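Local coordinates for CELL WALL surface anchor family protein (Streptococcus pneumoniae, PDB 2X9Z), which forms the repeating backbone subunit of the pneumococcal pilus, a surface fibre linked to cell adhesion, at residues 70-75 and 101-106; 38-43 and 134-139. The protein carries 1 engineered substitution. All blocks are in the same frame, centred on the assembly; numbering follows the deposited sequence.

Both contacts belong to one beta sandwich and both are apolar, with no hydrogen bond between their segments. Interaction 2 is the more central, about 11 Å from the chain centre against about 21 Å for interaction 1; it joins strands of the two facing sheets and buries 181 Å², nearly twice the 96 Å² of the other. Interaction 1 closes an end of the same interior, setting a hairpin strand against a short helix, with charged groups at its margin. They share the five-stranded sheet, which holds both 33-42 and 61-72, and they touch directly: Val103 CB lies 3.9 Å from Ile42 CD1, with the centres about 12 Å apart.

Interaction 1. Residues 70-75 and 101-106; sequences VTVDDV and AKVNDQ
Val72 lays both of its methyl groups against one branch of Val103: its CG1 stands 4.1 Å from Val103 CG1, and its CG2 lies 4.2 Å from that same Val103 CG1. These two distances describe a single methyl set against a forked end. The two side chains cross at about a right angle. On the strand side the fork is placed by a first torsion of 177°, which puts CG1 of Val72 anti to the backbone N and CG2 anti to the carbonyl carbon. Val72 CG1 also comes within 4.3 Å of the carbonyl O of Lys102, a loose contact. The paired valines are buried, whereas Lys102 runs along the margin with an extended chain and carries its ammonium to a salt bridge with Asp81.

The backbone at Val72 is fixed by a type I' turn from Val72 to Val75. Val72 N donates to Val75 O and Val75 N to Val72 O, each at 2.9 Å, while Asp73 reaches strand 110-120 through a salt bridge to Lys110 and a hydrogen bond to the backbone N of Thr111. In the segment 101-106, Gln106 NE2 donates to Asn104 O at 3.0 Å; the N-H...O angle of 131° makes this a bent bond. Val103 further packs on Leu95 of strand 90-95, in the opposite sheet. The arrangement is that of a tight two-residue beta hairpin beside a short connecting helix at the end of a beta sandwich, here in the Cna-B-like pilin domain.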
# COMPACT_ATOMS: atom_id res chain seq x y z
N VAL A 70 5.90 -7.98 -14.06
CA VAL A 70 6.50 -8.58 -12.88
C VAL A 70 7.54 -9.65 -13.25
O VAL A 70 7.29 -10.50 -14.11
CB VAL A 70 5.43 -9.17 -11.93
CG1 VAL A 70 4.53 -10.16 -12.65
CG2 VAL A 70 6.08 -9.81 -10.70
N THR A 71 8.70 -9.57 -12.61
CA THR A 71 9.80 -10.49 -12.84
C THR A 71 10.30 -11.04 -11.51
O THR A 71 10.19 -10.38 -10.47
CB THR A 71 10.99 -9.79 -13.57
OG1 THR A 71 11.47 -8.71 -12.77
CG2 THR A 71 10.56 -9.28 -14.94
N VAL A 72 10.85 -12.25 -11.55
CA VAL A 72 11.62 -12.79 -10.45
C VAL A 72 13.04 -13.04 -10.96
O VAL A 72 13.22 -13.73 -11.96
CB VAL A 72 11.03 -14.11 -9.92
CG1 VAL A 72 11.91 -14.68 -8.82
CG2 VAL A 72 9.60 -13.89 -9.43
N ASP A 73 14.03 -12.46 -10.29
CA ASP A 73 15.42 -12.50 -10.75
C ASP A 73 15.51 -12.13 -12.24
O ASP A 73 16.27 -12.72 -13.00
CB ASP A 73 16.06 -13.86 -10.46
CG ASP A 73 16.30 -14.09 -8.97
OD1 ASP A 73 16.19 -13.14 -8.17
OD2 ASP A 73 16.61 -15.23 -8.58
N ASP A 74 14.73 -11.12 -12.62
CA ASP A 74 14.73 -10.59 -13.98
C ASP A 74 14.15 -11.53 -15.04
O ASP A 74 14.33 -11.31 -16.24
CB ASP A 74 16.12 -10.08 -14.39
CG ASP A 74 16.58 -8.89 -13.55
OD1 ASP A 74 15.77 -7.97 -13.32
OD2 ASP A 74 17.75 -8.88 -13.14
N VAL A 75 13.45 -12.57 -14.60
CA VAL A 75 12.72 -13.45 -15.52
C VAL A 75 11.23 -13.15 -15.38
O VAL A 75 10.68 -13.22 -14.28
CB VAL A 75 12.99 -14.94 -15.22
CG1 VAL A 75 12.20 -15.83 -16.18
CG2 VAL A 75 14.48 -15.25 -15.30
N ALA A 101 5.85 -21.03 -5.89
CA ALA A 101 6.85 -22.09 -6.05
C ALA A 101 8.19 -21.53 -6.53
O ALA A 101 9.24 -22.14 -6.30
CB ALA A 101 6.35 -23.16 -7.01
N LYS A 102 8.16 -20.39 -7.20
CA LYS A 102 9.38 -19.78 -7.74
C LYS A 102 10.12 -18.90 -6.73
O LYS A 102 11.28 -18.55 -6.96
CB LYS A 102 9.07 -19.00 -9.02
CG LYS A 102 8.64 -19.89 -10.17
CD LYS A 102 8.24 -19.11 -11.41
CE LYS A 102 8.00 -20.07 -12.57
NZ LYS A 102 7.58 -19.35 -13.80
N VAL A 103 9.47 -18.55 -5.62
CA VAL A 103 10.15 -17.75 -4.59
C VAL A 103 10.33 -18.49 -3.27
O VAL A 103 11.18 -18.12 -2.48
CB VAL A 103 9.47 -16.38 -4.34
CG1 VAL A 103 9.43 -15.57 -5.62
CG2 VAL A 103 8.07 -16.56 -3.77
N ASN A 104 9.53 -19.53 -3.03
CA ASN A 104 9.62 -20.32 -1.80
C ASN A 104 10.66 -21.43 -1.94
O ASN A 104 10.91 -21.93 -3.04
CB ASN A 104 8.28 -20.99 -1.48
CG ASN A 104 7.30 -20.06 -0.79
OD1 ASN A 104 7.69 -19.06 -0.19
ND2 ASN A 104 6.02 -20.40 -0.86
N ASP A 105 11.24 -21.83 -0.81
CA ASP A 105 12.16 -22.96 -0.78
C ASP A 105 13.27 -22.86 -1.81
O ASP A 105 13.62 -23.84 -2.49
CB ASP A 105 11.39 -24.28 -0.96
CG ASP A 105 12.20 -25.50 -0.53
OD1 ASP A 105 13.09 -25.35 0.33
OD2 ASP A 105 11.93 -26.61 -1.05
N GLN A 106 13.84 -21.66 -1.93
CA GLN A 106 14.99 -21.42 -2.80
C GLN A 106 16.26 -21.27 -1.96
O GLN A 106 16.19 -20.91 -0.78
CB GLN A 106 14.75 -20.19 -3.68
CG GLN A 106 13.46 -20.29 -4.47
CD GLN A 106 13.45 -21.46 -5.46
OE1 GLN A 106 14.48 -21.81 -6.04
NE2 GLN A 106 12.29 -22.05 -5.67

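Interaction 2. Residues 38-43 and 134-139; sequences IVTKIP and VTFNYG
Thr40 and Phe136 meet face-on: the methyl CG2 of Thr40 sits 4.2 Å from the centroid of the Phe136 ring and only 11° off its normal, a CH-pi contact over the centre of one face. A chi1 of -179°, with CG anti to the backbone N, places the Phe136 ring between the sheets, and a chi2 of 56° turns its face to Thr40 CG2. Ile42 CD1 approaches the same ring obliquely, 4.4 Å from Phe136 CZ. At the other end of the contact Ile38 and Val134 reach toward each other tip to tip, with Ile38 CD1 3.8 Å from Val134 CG2. A two-residue spacing joins this pair to Thr40 and Phe136, whereas Ile42 goes to Phe136 rather than to Tyr138. The axes of 38-42 and 134-139 come within 10.0 Å and their directions differ by 27°, as in facing sheets of a sandwich.

The hydroxyl of Thr40 is hydrogen-bonded to Trp53 NE1, so a buried polar atom has a partner while its methyl serves the ring; Trp53 also meets Phe136. Across these segments cohesion therefore rests on dispersion and CH-pi contact, consistent with hydrophobic burial holding the two sheets together.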
# COMPACT_ATOMS: atom_id res chain seq x y z
N ILE A 38 8.80 -1.44 -7.86
CA ILE A 38 8.78 -1.95 -6.50
C ILE A 38 9.69 -3.18 -6.51
O ILE A 38 9.48 -4.10 -7.31
CB ILE A 38 7.36 -2.39 -6.09
CG1 ILE A 38 6.35 -1.25 -6.28
CG2 ILE A 38 7.35 -2.94 -4.67
CD1 ILE A 38 4.92 -1.73 -6.26
N VAL A 39 10.71 -3.17 -5.66
CA VAL A 39 11.66 -4.28 -5.61
C VAL A 39 11.59 -4.93 -4.23
O VAL A 39 11.68 -4.23 -3.21
CB VAL A 39 13.10 -3.79 -5.89
CG1 VAL A 39 14.10 -4.91 -5.66
CG2 VAL A 39 13.22 -3.23 -7.31
N THR A 40 11.41 -6.25 -4.21
CA THR A 40 11.26 -6.99 -2.96
C THR A 40 12.25 -8.14 -2.92
O THR A 40 12.40 -8.88 -3.90
CB THR A 40 9.82 -7.55 -2.83
OG1 THR A 40 8.89 -6.49 -3.03
CG2 THR A 40 9.60 -8.15 -1.45
N LYS A 41 12.94 -8.28 -1.80
CA LYS A 41 13.87 -9.38 -1.59
C LYS A 41 13.23 -10.39 -0.66
O LYS A 41 12.89 -10.07 0.48
CB LYS A 41 15.16 -8.86 -0.94
CG LYS A 41 15.87 -7.78 -1.72
CD LYS A 41 16.57 -8.33 -2.94
CE LYS A 41 17.37 -7.23 -3.63
NZ LYS A 41 18.07 -7.71 -4.85
N ILE A 42 13.08 -11.61 -1.15
CA ILE A 42 12.51 -12.70 -0.36
C ILE A 42 13.64 -13.61 0.07
O ILE A 42 14.46 -14.02 -0.75
CB ILE A 42 11.45 -13.45 -1.19
CG1 ILE A 42 10.26 -12.51 -1.47
CG2 ILE A 42 10.99 -14.74 -0.49
CD1 ILE A 42 9.17 -13.12 -2.29
N PRO A 43 13.72 -13.91 1.38
CA PRO A 43 14.86 -14.67 1.92
C PRO A 43 14.92 -16.11 1.39
O PRO A 43 13.91 -16.67 0.96
CB PRO A 43 14.60 -14.67 3.43
CG PRO A 43 13.58 -13.62 3.67
CD PRO A 43 12.75 -13.55 2.43
N VAL A 134 2.37 1.57 -0.79
CA VAL A 134 2.43 0.14 -1.10
C VAL A 134 2.57 -0.65 0.18
O VAL A 134 3.19 -0.19 1.16
CB VAL A 134 3.65 -0.17 -1.98
CG1 VAL A 134 3.98 -1.67 -1.96
CG2 VAL A 134 3.41 0.29 -3.39
N THR A 135 1.99 -1.84 0.19
CA THR A 135 2.31 -2.83 1.20
C THR A 135 2.69 -4.13 0.54
O THR A 135 2.19 -4.48 -0.54
CB THR A 135 1.14 -3.13 2.19
OG1 THR A 135 -0.03 -3.56 1.47
CG2 THR A 135 0.82 -1.92 3.04
N PHE A 136 3.59 -4.85 1.21
CA PHE A 136 3.83 -6.26 0.92
C PHE A 136 3.21 -7.03 2.07
O PHE A 136 3.68 -6.94 3.21
CB PHE A 136 5.32 -6.57 0.79
CG PHE A 136 5.61 -8.01 0.47
CD1 PHE A 136 5.05 -8.62 -0.64
CD2 PHE A 136 6.45 -8.76 1.29
CE1 PHE A 136 5.32 -9.95 -0.94
CE2 PHE A 136 6.73 -10.09 0.99
CZ PHE A 136 6.16 -10.68 -0.12
N ASN A 137 2.13 -7.74 1.77
CA ASN A 137 1.40 -8.53 2.75
C ASN A 137 1.75 -9.98 2.55
O ASN A 137 1.51 -10.54 1.48
CB ASN A 137 -0.10 -8.31 2.58
CG ASN A 137 -0.45 -6.84 2.60
OD1 ASN A 137 -0.63 -6.23 3.68
ND2 ASN A 137 -0.53 -6.23 1.42
N TYR A 138 2.35 -10.58 3.57
CA TYR A 138 2.92 -11.91 3.43
C TYR A 138 2.81 -12.68 4.74
O TYR A 138 2.51 -12.12 5.79
CB TYR A 138 4.40 -11.79 3.03
CG TYR A 138 5.30 -11.41 4.19
CD1 TYR A 138 5.38 -10.09 4.63
CD2 TYR A 138 6.07 -12.37 4.83
CE1 TYR A 138 6.20 -9.75 5.70
CE2 TYR A 138 6.89 -12.04 5.90
CZ TYR A 138 6.95 -10.73 6.33
OH TYR A 138 7.78 -10.40 7.39
N GLY A 139 3.10 -13.97 4.67
CA GLY A 139 3.18 -14.78 5.88
C GLY A 139 3.12 -16.24 5.55
O GLY A 139 2.88 -16.64 4.41